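Local coordinates for regulatory protein SdiA (Escherichia coli, PDB 4LFU) that activates transcription of the cell-division ftsQAZ cluster and acts as a LuxR-type quorum-sensing receptor that detects acyl-homoserine lactone autoinducers made by other bacteria, at residues Arg11-Leu14 against Leu15-Arg19; Glu29-Leu32 against Gln33-Leu37; Ala78-Pro81 against Val82-Pro85; Tyr122-Leu125 against Pro126-Leu130; Leu157-Glu160 against Ser161-Leu165. One frame throughout, in Å; residues are numbered along the deposited sequence.

Interaction 1. Residues Arg11-Leu14 against Leu15-Arg19; sequences RTML and LRFQR
The ring of Phe17 has the backbone oxygen of Met13 at its edge, near the ring plane, with CD2 of Phe17 3.2 Å from O of Met13. One atom further round, CE2 of Phe17 meets the methyl CE of Met13 at 3.5 Å. The methyl reaches the ring because the Met13 chain folds at both chi2 (-51°) and chi3 (-65°), which curls it forward along the helix. The other flat group, the guanidinium of Arg16, is approached obliquely by two neighbours: SD of Met13 lies 3.6 Å from NH1 of Arg16, while CG2 of Thr12 comes to 3.8 Å from NH2 of Arg16, these last two side chains running alongside each other in the same direction. Beneath them the helical i to i+4 bonds continue, Arg16 N giving to Thr12 O at 2.9 Å. The charge of Arg16 is answered by a salt bridge from its NH1 to Glu29, and OG1 of Thr12 bonds to the backbone of Ser8. Met13 and Phe17 thus face inward from helix 6-19, touching both helix 23-36 and helix 147-167, whereas Arg11 turns to a salt bridge with Asp148 of the second subunit and Leu14 packs on Gln90 of that subunit.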
loop_
_atom_site.group_PDB
_atom_site.type_symbol
_atom_site.label_atom_id
_atom_site.label_comp_id
_atom_site.label_asym_id
_atom_site.label_seq_id
_atom_site.Cartn_x
_atom_site.Cartn_y
_atom_site.Cartn_z
ATOM N N ARG A 11 4.008 -21.979 -6.766
ATOM C CA ARG A 11 2.976 -22.828 -6.161
ATOM C C ARG A 11 3.451 -23.425 -4.815
ATOM O O ARG A 11 2.742 -23.357 -3.801
ATOM C CB ARG A 11 2.556 -23.925 -7.166
ATOM C CG ARG A 11 1.067 -24.254 -7.209
ATOM C CD ARG A 11 0.579 -24.720 -8.628
ATOM N NE ARG A 11 1.522 -25.595 -9.341
ATOM C CZ ARG A 11 2.022 -25.359 -10.558
ATOM N NH1 ARG A 11 1.657 -24.276 -11.246
ATOM N NH2 ARG A 11 2.889 -26.215 -11.100
ATOM N N THR A 12 4.666 -23.975 -4.815
ATOM C CA THR A 12 5.311 -24.495 -3.597
ATOM C C THR A 12 5.532 -23.432 -2.507
ATOM O O THR A 12 5.314 -23.693 -1.320
ATOM C CB THR A 12 6.686 -25.126 -3.927
ATOM O OG1 THR A 12 6.593 -25.884 -5.137
ATOM C CG2 THR A 12 7.169 -26.012 -2.780
ATOM N N MET A 13 5.970 -22.241 -2.912
ATOM C CA MET A 13 6.333 -21.206 -1.939
ATOM C C MET A 13 5.128 -20.632 -1.207
ATOM O O MET A 13 5.181 -20.439 0.009
ATOM C CB MET A 13 7.200 -20.106 -2.578
ATOM C CG MET A 13 8.574 -20.584 -3.039
ATOM S SD MET A 13 9.528 -21.505 -1.784
ATOM C CE MET A 13 9.786 -20.231 -0.545
ATOM N N LEU A 14 4.046 -20.365 -1.944
ATOM C CA LEU A 14 2.787 -19.919 -1.340
ATOM C C LEU A 14 2.325 -20.908 -0.293
ATOM O O LEU A 14 1.937 -20.525 0.811
ATOM C CB LEU A 14 1.698 -19.744 -2.404
ATOM C CG LEU A 14 1.988 -18.613 -3.387
ATOM C CD1 LEU A 14 0.994 -18.599 -4.534
ATOM C CD2 LEU A 14 2.002 -17.276 -2.652
ATOM N N LEU A 15 2.388 -22.190 -0.630
ATOM C CA LEU A 15 1.957 -23.220 0.303
ATOM C C LEU A 15 2.866 -23.288 1.528
ATOM O O LEU A 15 2.368 -23.351 2.652
ATOM C CB LEU A 15 1.817 -24.580 -0.398
ATOM C CG LEU A 15 0.434 -24.834 -1.016
ATOM C CD1 LEU A 15 0.475 -25.915 -2.129
ATOM C CD2 LEU A 15 -0.608 -25.196 0.087
ATOM N N ARG A 16 4.182 -23.253 1.313
ATOM C CA ARG A 16 5.141 -23.236 2.421
ATOM C C ARG A 16 4.934 -22.087 3.390
ATOM O O ARG A 16 4.965 -22.295 4.580
ATOM C CB ARG A 16 6.581 -23.229 1.916
ATOM C CG ARG A 16 7.264 -24.573 1.981
ATOM C CD ARG A 16 8.731 -24.426 1.683
ATOM N NE ARG A 16 9.148 -25.416 0.698
ATOM C CZ ARG A 16 10.239 -25.320 -0.055
ATOM N NH1 ARG A 16 11.042 -24.263 0.051
ATOM N NH2 ARG A 16 10.521 -26.284 -0.928
ATOM N N PHE A 17 4.717 -20.875 2.891
ATOM C CA PHE A 17 4.485 -19.720 3.778
ATOM C C PHE A 17 3.104 -19.726 4.417
ATOM O O PHE A 17 2.937 -19.243 5.542
ATOM C CB PHE A 17 4.731 -18.396 3.057
ATOM C CG PHE A 17 6.186 -18.050 2.903
ATOM C CD1 PHE A 17 6.925 -17.568 3.993
ATOM C CD2 PHE A 17 6.826 -18.201 1.672
ATOM C CE1 PHE A 17 8.259 -17.243 3.857
ATOM C CE2 PHE A 17 8.164 -17.871 1.530
ATOM C CZ PHE A 17 8.883 -17.388 2.627
ATOM N N GLN A 18 2.125 -20.262 3.695
ATOM C CA GLN A 18 0.781 -20.488 4.248
ATOM C C GLN A 18 0.825 -21.370 5.504
ATOM O O GLN A 18 0.192 -21.062 6.511
ATOM C CB GLN A 18 -0.139 -21.147 3.207
ATOM C CG GLN A 18 -0.989 -20.202 2.340
ATOM C CD GLN A 18 -1.659 -20.931 1.147
ATOM O OE1 GLN A 18 -1.738 -20.391 0.037
ATOM N NE2 GLN A 18 -2.125 -22.171 1.380
ATOM N N ARG A 19 1.593 -22.451 5.444
ATOM C CA ARG A 19 1.584 -23.456 6.501
ATOM C C ARG A 19 2.490 -23.148 7.717
ATOM O O ARG A 19 2.441 -23.854 8.720
ATOM C CB ARG A 19 1.848 -24.855 5.900
ATOM C CG ARG A 19 3.174 -25.529 6.277
ATOM C CD ARG A 19 4.276 -25.282 5.253
ATOM N NE ARG A 19 5.665 -25.257 5.767
ATOM C CZ ARG A 19 6.054 -25.150 7.047
ATOM N NH1 ARG A 19 5.171 -25.056 8.044
ATOM N NH2 ARG A 19 7.356 -25.133 7.338
#

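Interaction 2. Residues Glu29-Leu32 against Gln33-Leu37; sequences EIEL and QAQQL
OE2 of Glu29 is gripped twice, by NE2 of Gln33 one helical turn ahead and by the guanidinium of Arg16 from helix 6-19. The amide bond is 2.9 Å from Gln33 NE2 to Glu29 OE2 and nearly straight, at 169°; it lies close to the amide plane of Gln33 and arrives almost end-on along the carboxylate C-O bond. Both chains fold at chi2, in opposite senses, so that their polar ends turn to each other across the turn, the carboxylate and amide planes inclined by 32°. On another side of helix 23-36, OE1 of Gln35 comes within 3.6 Å of CG of Glu31, the two side chains crossing at a slant. Leu32 lies between two glutamine ends, its CD2 3.9 Å from NE2 of Gln35 and its CD1 close to the amide of Gln36. Backbone bonds of the i to i+4 kind run beneath, Ala34 N to Ile30 O at 2.9 Å among them. The chemistry implies a buried carboxylate whose charge is met by an arginine and which a neutral amide also holds along the helix; the two donors would probably favour its ionised form.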
loop_
_atom_site.group_PDB
_atom_site.type_symbol
_atom_site.label_atom_id
_atom_site.label_comp_id
_atom_site.label_asym_id
_atom_site.label_seq_id
_atom_site.Cartn_x
_atom_site.Cartn_y
_atom_site.Cartn_z
ATOM N N GLU A 29 13.270 -20.090 6.232
ATOM C CA GLU A 29 12.939 -20.240 4.814
ATOM C C GLU A 29 13.541 -19.135 3.953
ATOM O O GLU A 29 13.985 -19.403 2.838
ATOM C CB GLU A 29 11.417 -20.321 4.615
ATOM C CG GLU A 29 10.944 -20.679 3.184
ATOM C CD GLU A 29 11.536 -21.991 2.656
ATOM O OE1 GLU A 29 11.596 -22.980 3.427
ATOM O OE2 GLU A 29 11.944 -22.040 1.469
ATOM N N ILE A 30 13.557 -17.896 4.459
ATOM C CA ILE A 30 14.195 -16.782 3.743
ATOM C C ILE A 30 15.699 -17.006 3.631
ATOM O O ILE A 30 16.267 -16.806 2.558
ATOM C CB ILE A 30 13.938 -15.407 4.388
ATOM C CG1 ILE A 30 12.477 -14.985 4.183
ATOM C CG2 ILE A 30 14.922 -14.355 3.825
ATOM C CD1 ILE A 30 12.022 -13.913 5.178
ATOM N N GLU A 31 16.318 -17.450 4.728
ATOM C CA GLU A 31 17.743 -17.826 4.725
ATOM C C GLU A 31 18.068 -18.914 3.686
ATOM O O GLU A 31 18.988 -18.756 2.885
ATOM C CB GLU A 31 18.226 -18.244 6.117
ATOM C CG GLU A 31 19.733 -18.527 6.138
ATOM C CD GLU A 31 20.272 -18.827 7.524
ATOM O OE1 GLU A 31 21.249 -18.152 7.932
ATOM O OE2 GLU A 31 19.718 -19.730 8.209
ATOM N N LEU A 32 17.283 -19.990 3.687
ATOM C CA LEU A 32 17.405 -21.057 2.680
ATOM C C LEU A 32 17.252 -20.576 1.236
ATOM O O LEU A 32 18.023 -20.984 0.367
ATOM C CB LEU A 32 16.415 -22.183 2.980
ATOM C CG LEU A 32 16.714 -23.617 2.522
ATOM C CD1 LEU A 32 15.746 -24.090 1.412
ATOM C CD2 LEU A 32 18.209 -23.860 2.144
ATOM N N GLN A 33 16.264 -19.712 0.993
ATOM C CA GLN A 33 16.011 -19.120 -0.331
ATOM C C GLN A 33 17.140 -18.197 -0.785
ATOM O O GLN A 33 17.516 -18.204 -1.944
ATOM C CB GLN A 33 14.681 -18.338 -0.338
ATOM C CG GLN A 33 13.435 -19.195 -0.301
ATOM C CD GLN A 33 13.382 -20.190 -1.434
ATOM O OE1 GLN A 33 13.699 -19.855 -2.580
ATOM N NE2 GLN A 33 12.995 -21.435 -1.119
ATOM N N ALA A 34 17.674 -17.396 0.133
ATOM C CA ALA A 34 18.844 -16.567 -0.158
ATOM C C ALA A 34 19.998 -17.450 -0.653
ATOM O O ALA A 34 20.631 -17.155 -1.673
ATOM C CB ALA A 34 19.260 -15.790 1.081
ATOM N N GLN A 35 20.237 -18.531 0.088
ATOM C CA GLN A 35 21.258 -19.533 -0.211
ATOM C C GLN A 35 21.088 -20.194 -1.577
ATOM O O GLN A 35 22.066 -20.358 -2.306
ATOM C CB GLN A 35 21.326 -20.566 0.926
ATOM C CG GLN A 35 22.252 -20.081 2.059
ATOM C CD GLN A 35 21.960 -20.676 3.437
ATOM O OE1 GLN A 35 22.467 -20.176 4.444
ATOM N NE2 GLN A 35 21.148 -21.740 3.488
ATOM N N GLN A 36 19.850 -20.529 -1.937
ATOM C CA GLN A 36 19.552 -21.079 -3.266
ATOM C C GLN A 36 19.839 -20.108 -4.402
ATOM O O GLN A 36 20.274 -20.517 -5.487
ATOM C CB GLN A 36 18.109 -21.567 -3.347
ATOM C CG GLN A 36 17.891 -22.877 -2.615
ATOM C CD GLN A 36 16.476 -23.393 -2.747
ATOM O OE1 GLN A 36 15.827 -23.229 -3.791
ATOM N NE2 GLN A 36 15.985 -24.034 -1.696
ATOM N N LEU A 37 19.608 -18.818 -4.155
ATOM C CA LEU A 37 19.960 -17.784 -5.127
ATOM C C LEU A 37 21.445 -17.418 -5.072
ATOM O O LEU A 37 21.878 -16.529 -5.789
ATOM C CB LEU A 37 19.086 -16.542 -4.934
ATOM C CG LEU A 37 17.571 -16.703 -5.091
ATOM C CD1 LEU A 37 16.856 -15.461 -4.580
ATOM C CD2 LEU A 37 17.224 -16.960 -6.536
#

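Interaction 3. Residues Ala78-Pro81 against Val82-Pro85; sequences AIDP and VLNP
The carboxylate of Asp80 reaches forward to the turn that follows it because CG stands opposite the backbone N (chi1 -170°), and this lets one oxygen reach the amide two residues on. The result is an Asx turn at the head of a short 3-10 turn through Pro81 and Val82, in the loop between helix 65-73 and strand 92-94 of the autoinducer-binding domain. OD2 of Asp80 accepts from N of Val82 at 3.1 Å, with an angle of 157° at the hydrogen. The N-H comes in from above the carboxylate plane, 47° out of it. The same oxygen also lies 3.4 Å from CB of Val82.

Two weak backbone bonds carry the turn onward: Leu83 N to Asp80 O, and Asn84 N to Pro81 O, each 3.4 Å between the named atoms. Pro81 has no N-H to give and sits where the tight bend begins, its ring packed against Leu99, Phe100 and Leu106.

The second oxygen of Asp80 has other business. OD1 bonds to the hydroxyl of Tyr71 and to a bound tetraethylene glycol, probably from the crystallisation liquor, which is consistent with Asp80 lining a pocket of the autoinducer-binding domain. Val82 faces Trp95, Thr120 and Ser134, and the carbonyl of Leu83 is held by Arg47. The side chains of Asp80 and Leu83 cross at a slant, and at their closest the methyl CD2 of Leu83 lies 3.5 Å from OD1 of Asp80.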
loop_
_atom_site.group_PDB
_atom_site.type_symbol
_atom_site.label_atom_id
_atom_site.label_comp_id
_atom_site.label_asym_id
_atom_site.label_seq_id
_atom_site.Cartn_x
_atom_site.Cartn_y
_atom_site.Cartn_z
ATOM N N ALA A 78 20.192 6.531 8.761
ATOM C CA ALA A 78 19.981 7.881 8.194
ATOM C C ALA A 78 20.432 8.063 6.736
ATOM O O ALA A 78 19.830 8.853 5.997
ATOM C CB ALA A 78 20.655 8.958 9.074
ATOM N N ILE A 79 21.492 7.359 6.333
ATOM C CA ILE A 79 22.034 7.480 4.965
ATOM C C ILE A 79 21.776 6.259 4.062
ATOM O O ILE A 79 22.111 6.280 2.881
ATOM C CB ILE A 79 23.564 7.794 4.999
ATOM C CG1 ILE A 79 24.371 6.604 5.577
ATOM C CG2 ILE A 79 23.796 9.086 5.766
ATOM C CD1 ILE A 79 25.883 6.874 5.788
ATOM N N ASP A 80 21.196 5.194 4.618
ATOM C CA ASP A 80 21.090 3.915 3.904
ATOM C C ASP A 80 20.117 3.980 2.721
ATOM O O ASP A 80 18.904 4.016 2.915
ATOM C CB ASP A 80 20.731 2.782 4.851
ATOM C CG ASP A 80 20.839 1.419 4.205
ATOM O OD1 ASP A 80 20.652 0.404 4.911
ATOM O OD2 ASP A 80 21.105 1.340 2.995
ATOM N N PRO A 81 20.661 3.943 1.484
ATOM C CA PRO A 81 19.860 4.189 0.276
ATOM C C PRO A 81 18.996 2.994 -0.115
ATOM O O PRO A 81 18.057 3.120 -0.908
ATOM C CB PRO A 81 20.922 4.456 -0.792
ATOM C CG PRO A 81 22.163 3.750 -0.292
ATOM C CD PRO A 81 22.074 3.629 1.174
ATOM N N VAL A 82 19.317 1.848 0.461
ATOM C CA VAL A 82 18.658 0.581 0.181
ATOM C C VAL A 82 17.253 0.535 0.835
ATOM O O VAL A 82 16.431 -0.332 0.513
ATOM C CB VAL A 82 19.643 -0.562 0.613
ATOM C CG1 VAL A 82 18.962 -1.797 1.110
ATOM C CG2 VAL A 82 20.662 -0.834 -0.510
ATOM N N LEU A 83 16.987 1.503 1.717
ATOM C CA LEU A 83 15.748 1.597 2.498
ATOM C C LEU A 83 14.916 2.824 2.100
ATOM O O LEU A 83 14.071 3.309 2.856
ATOM C CB LEU A 83 16.094 1.638 3.996
ATOM C CG LEU A 83 16.153 0.372 4.858
ATOM C CD1 LEU A 83 16.239 -0.979 4.114
ATOM C CD2 LEU A 83 17.244 0.477 5.900
ATOM N N ASN A 84 15.211 3.332 0.913
ATOM C CA ASN A 84 14.548 4.474 0.370
ATOM C C ASN A 84 13.803 4.011 -0.881
ATOM O O ASN A 84 14.424 3.706 -1.900
ATOM C CB ASN A 84 15.570 5.580 0.055
ATOM C CG ASN A 84 14.939 6.813 -0.582
ATOM O OD1 ASN A 84 13.708 6.941 -0.668
ATOM N ND2 ASN A 84 15.784 7.721 -1.056
ATOM N N PRO A 85 12.463 3.942 -0.793
ATOM C CA PRO A 85 11.587 3.512 -1.894
ATOM C C PRO A 85 11.704 4.337 -3.205
ATOM O O PRO A 85 11.471 3.802 -4.284
ATOM C CB PRO A 85 10.184 3.620 -1.281
ATOM C CG PRO A 85 10.319 4.539 -0.152
ATOM C CD PRO A 85 11.681 4.291 0.409
#

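Interaction 4. Residues Tyr122-Leu125 against Pro126-Leu130; sequences YLML and PNRAL
A beta hairpin links strand 117-124 to strand 130-137, and a type I turn from Leu125 to Arg128 makes its bend; Arg128 takes a left-handed backbone conformation, which lets the chain rejoin the strand at Ala129. Met124 and Leu130 face each other as a non-hydrogen-bonded antiparallel pair, with CB of Met124 3.7 Å from CD2 of Leu130. The same methyl of Leu130 also reaches the ring edge of Tyr122, near the ring plane, 4.1 Å from its CE1; the two side chains run alongside each other.

Just beyond, N of Leu125 gives to O of Ala129 at 2.8 Å, an almost straight bond of 173°. The turn itself is closed by N of Arg128 to O of Leu125, 2.8 Å, with the donor well above the carbonyl plane. Asn127 adds an Asx turn: chi1 of 65° sets its CG between backbone N and carbonyl carbon, from where OD1 of Asn127 accepts from N of Ala129 at 3.0 Å. Its amide ND2 goes to the backbone of Val173, in the loop after helix 147-167. NH1 of Arg128 curls back to O of Pro126, 2.8 Å away and close to the guanidinium plane.

Met124 packs on Leu125 of the second subunit and Arg128 on Met124 of that subunit. The chemistry implies a bend in which the side chains of Asn127 and Arg128 bind backbone atoms of the turn, in addition to its own backbone bonds, while apolar contacts at its base continue into the sheet.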
loop_
_atom_site.group_PDB
_atom_site.type_symbol
_atom_site.label_atom_id
_atom_site.label_comp_id
_atom_site.label_asym_id
_atom_site.label_seq_id
_atom_site.Cartn_x
_atom_site.Cartn_y
_atom_site.Cartn_z
ATOM N N TYR A 122 11.198 -4.482 -2.239
ATOM C CA TYR A 122 10.298 -3.903 -1.247
ATOM C C TYR A 122 8.794 -3.964 -1.567
ATOM O O TYR A 122 8.387 -4.108 -2.740
ATOM C CB TYR A 122 10.737 -2.491 -0.850
ATOM C CG TYR A 122 9.956 -1.373 -1.473
ATOM C CD1 TYR A 122 8.977 -0.670 -0.747
ATOM C CD2 TYR A 122 10.216 -0.987 -2.768
ATOM C CE1 TYR A 122 8.242 0.370 -1.351
ATOM C CE2 TYR A 122 9.514 0.019 -3.368
ATOM C CZ TYR A 122 8.537 0.699 -2.667
ATOM O OH TYR A 122 7.897 1.723 -3.328
ATOM N N LEU A 123 8.000 -3.875 -0.494
ATOM C CA LEU A 123 6.553 -3.858 -0.547
ATOM C C LEU A 123 5.959 -2.997 0.566
ATOM O O LEU A 123 6.387 -3.071 1.740
ATOM C CB LEU A 123 5.993 -5.282 -0.379
ATOM C CG LEU A 123 4.473 -5.384 -0.579
ATOM C CD1 LEU A 123 4.117 -5.057 -2.020
ATOM C CD2 LEU A 123 3.919 -6.744 -0.185
ATOM N N MET A 124 4.949 -2.214 0.203
ATOM C CA MET A 124 4.119 -1.570 1.206
ATOM C C MET A 124 3.042 -2.527 1.661
ATOM O O MET A 124 2.300 -3.051 0.848
ATOM C CB MET A 124 3.446 -0.312 0.675
ATOM C CG MET A 124 2.458 0.239 1.706
ATOM S SD MET A 124 2.012 1.927 1.361
ATOM C CE MET A 124 0.984 1.750 -0.104
ATOM N N LEU A 125 2.945 -2.722 2.972
ATOM C CA LEU A 125 1.940 -3.630 3.557
ATOM C C LEU A 125 0.538 -2.993 3.746
ATOM O O LEU A 125 0.404 -1.758 3.705
ATOM C CB LEU A 125 2.483 -4.226 4.862
ATOM C CG LEU A 125 3.833 -4.924 4.667
ATOM C CD1 LEU A 125 4.553 -5.075 5.995
ATOM C CD2 LEU A 125 3.670 -6.260 3.956
ATOM N N PRO A 126 -0.505 -3.830 3.981
ATOM C CA PRO A 126 -1.876 -3.269 4.171
ATOM C C PRO A 126 -1.950 -2.246 5.312
ATOM O O PRO A 126 -2.819 -1.378 5.299
ATOM C CB PRO A 126 -2.742 -4.505 4.487
ATOM C CG PRO A 126 -1.927 -5.702 3.920
ATOM C CD PRO A 126 -0.482 -5.307 4.099
ATOM N N ASN A 127 -1.025 -2.332 6.269
ATOM C CA ASN A 127 -0.982 -1.399 7.397
ATOM C C ASN A 127 -0.092 -0.169 7.140
ATOM O O ASN A 127 0.090 0.693 8.025
ATOM C CB ASN A 127 -0.577 -2.128 8.683
ATOM C CG ASN A 127 0.855 -2.687 8.643
ATOM O OD1 ASN A 127 1.581 -2.542 7.656
ATOM N ND2 ASN A 127 1.260 -3.328 9.735
ATOM N N ARG A 128 0.428 -0.094 5.904
ATOM C CA ARG A 128 1.284 1.012 5.417
ATOM C C ARG A 128 2.731 0.945 5.939
ATOM O O ARG A 128 3.514 1.875 5.752
ATOM C CB ARG A 128 0.662 2.372 5.721
ATOM C CG ARG A 128 -0.508 2.737 4.858
ATOM C CD ARG A 128 -1.772 2.003 5.264
ATOM N NE ARG A 128 -2.951 2.739 4.827
ATOM C CZ ARG A 128 -4.014 2.177 4.279
ATOM N NH1 ARG A 128 -4.068 0.855 4.157
ATOM N NH2 ARG A 128 -5.031 2.935 3.895
ATOM N N ALA A 129 3.086 -0.153 6.596
ATOM C CA ALA A 129 4.489 -0.388 6.925
ATOM C C ALA A 129 5.198 -0.659 5.616
ATOM O O ALA A 129 4.590 -1.157 4.668
ATOM C CB ALA A 129 4.635 -1.570 7.873
ATOM N N LEU A 130 6.481 -0.330 5.549
ATOM C CA LEU A 130 7.250 -0.622 4.346
ATOM C C LEU A 130 8.229 -1.721 4.680
ATOM O O LEU A 130 9.066 -1.569 5.586
ATOM C CB LEU A 130 7.989 0.633 3.839
ATOM C CG LEU A 130 7.205 1.849 3.324
ATOM C CD1 LEU A 130 8.201 2.920 2.941
ATOM C CD2 LEU A 130 6.358 1.502 2.099
#

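Interaction 5. Residues Leu157-Glu160 against Ser161-Leu165; sequences LVRE and SLMAL
The backbone of 157-165 is regular alpha helix, with i to i+4 bonds throughout, such as Met163 N to Arg159 O at 2.8 Å, although the one from Leu162 N to Val158 O is weak. Ser161 adds to the pattern. Its OG gives a bond of 2.7 Å to O of Leu157, lying in the carbonyl plane, and that oxygen also takes the amide N-H of Ser161, at 3.2 Å from above the plane. A chi1 of 62° tucks the hydroxyl over the backbone, back toward the preceding turn, and this satisfies a buried polar group within its own helix.

One turn along the same flank, the guanidinium of Arg159 and the thioether chain of Met163 meet at a slant: NH1 of Arg159 is 3.5 Å from CG of Met163. The arginine chain is extended as far as NE, and its NH1 then forms a salt bridge of 3.1 Å with OE2 of Glu160, reaching the syn side of the carboxylate. That oxygen also has a weak bond from Gln90 of the second subunit. On the sheet-facing side, CG2 of Val158 touches CD1 of Leu162 at 3.9 Å.

Helix 147-167 is enclosed from several directions: Leu157 and Ser161 meet helices 6-19 and 23-36, Glu160 packs on Leu14 and Phe17, and Leu162 rests on Leu44 and Val46 of strand 41-47.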
loop_
_atom_site.group_PDB
_atom_site.type_symbol
_atom_site.label_atom_id
_atom_site.label_comp_id
_atom_site.label_asym_id
_atom_site.label_seq_id
_atom_site.Cartn_x
_atom_site.Cartn_y
_atom_site.Cartn_z
ATOM N N LEU A 157 8.749 -13.623 -2.182
ATOM C CA LEU A 157 9.433 -13.806 -0.882
ATOM C C LEU A 157 9.208 -12.686 0.089
ATOM O O LEU A 157 8.978 -12.937 1.257
ATOM C CB LEU A 157 10.947 -14.001 -1.062
ATOM C CG LEU A 157 11.344 -15.320 -1.732
ATOM C CD1 LEU A 157 12.841 -15.313 -2.083
ATOM C CD2 LEU A 157 11.012 -16.483 -0.841
ATOM N N VAL A 158 9.282 -11.447 -0.388
ATOM C CA VAL A 158 9.046 -10.305 0.493
ATOM C C VAL A 158 7.577 -10.236 0.914
ATOM O O VAL A 158 7.296 -9.928 2.073
ATOM C CB VAL A 158 9.590 -8.936 -0.083
ATOM C CG1 VAL A 158 8.839 -8.485 -1.309
ATOM C CG2 VAL A 158 9.575 -7.831 0.989
ATOM N N ARG A 159 6.658 -10.539 -0.002
ATOM C CA ARG A 159 5.233 -10.460 0.296
ATOM C C ARG A 159 4.822 -11.530 1.277
ATOM O O ARG A 159 4.257 -11.239 2.320
ATOM C CB ARG A 159 4.391 -10.587 -0.979
ATOM C CG ARG A 159 2.928 -10.237 -0.770
ATOM C CD ARG A 159 2.059 -10.852 -1.846
ATOM N NE ARG A 159 0.681 -10.365 -1.773
ATOM C CZ ARG A 159 -0.275 -10.883 -1.003
ATOM N NH1 ARG A 159 -0.025 -11.921 -0.213
ATOM N NH2 ARG A 159 -1.492 -10.355 -1.020
ATOM N N GLU A 160 5.136 -12.772 0.938
ATOM C CA GLU A 160 4.690 -13.944 1.726
ATOM C C GLU A 160 5.305 -14.007 3.108
ATOM O O GLU A 160 4.607 -14.328 4.073
ATOM C CB GLU A 160 4.942 -15.262 0.980
ATOM C CG GLU A 160 4.119 -15.399 -0.299
ATOM C CD GLU A 160 2.655 -15.029 -0.093
ATOM O OE1 GLU A 160 1.981 -15.675 0.751
ATOM O OE2 GLU A 160 2.176 -14.101 -0.780
ATOM N N SER A 161 6.597 -13.676 3.217
ATOM C CA SER A 161 7.245 -13.672 4.532
ATOM C C SER A 161 6.584 -12.663 5.453
ATOM O O SER A 161 6.272 -12.971 6.583
ATOM C CB SER A 161 8.765 -13.462 4.437
ATOM O OG SER A 161 9.118 -12.213 3.855
ATOM N N LEU A 162 6.325 -11.469 4.945
ATOM C CA LEU A 162 5.723 -10.427 5.757
ATOM C C LEU A 162 4.214 -10.613 5.952
ATOM O O LEU A 162 3.686 -10.201 6.979
ATOM C CB LEU A 162 6.028 -9.043 5.176
ATOM C CG LEU A 162 7.475 -8.545 5.218
ATOM C CD1 LEU A 162 7.676 -7.360 4.305
ATOM C CD2 LEU A 162 7.883 -8.210 6.634
ATOM N N MET A 163 3.525 -11.221 4.981
ATOM C CA MET A 163 2.115 -11.640 5.200
ATOM C C MET A 163 1.993 -12.746 6.251
ATOM O O MET A 163 1.136 -12.656 7.148
ATOM C CB MET A 163 1.409 -12.027 3.896
ATOM C CG MET A 163 1.163 -10.839 2.922
ATOM S SD MET A 163 0.411 -9.332 3.615
ATOM C CE MET A 163 -1.158 -9.974 4.216
ATOM N N ALA A 164 2.870 -13.760 6.179
ATOM C CA ALA A 164 2.970 -14.756 7.248
ATOM C C ALA A 164 3.224 -14.101 8.598
ATOM O O ALA A 164 2.521 -14.374 9.567
ATOM C CB ALA A 164 4.055 -15.782 6.943
ATOM N N LEU A 165 4.220 -13.228 8.678
ATOM C CA LEU A 165 4.521 -12.558 9.954
ATOM C C LEU A 165 3.391 -11.659 10.469
ATOM O O LEU A 165 3.264 -11.462 11.665
ATOM C CB LEU A 165 5.851 -11.779 9.875
ATOM C CG LEU A 165 7.127 -12.620 9.702
ATOM C CD1 LEU A 165 8.235 -11.803 9.050
ATOM C CD2 LEU A 165 7.590 -13.193 11.023
#

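From the N terminus the five contacts come in series, each closing a local turn within its own stretch, so none nests in or crosses another. Interactions 1 and 2 lie on successive helices packed side by side, Met13 against Gln33. Interaction 5, far later in the chain, packs against both: Phe17 on Ser161, and Ile30 on Ser161. Interaction 3 lies in a loop about 18 Å from interaction 1 at the nearest atoms, and meets interaction 4 where Pro85 touches Tyr122 and Leu130. Interaction 4 reaches interaction 5 through Leu123 on Arg159 and Leu125 on Leu162, completing a chain of contacts from helices through sheet to loop. Interactions 1, 4 and 5 also touch the second subunit.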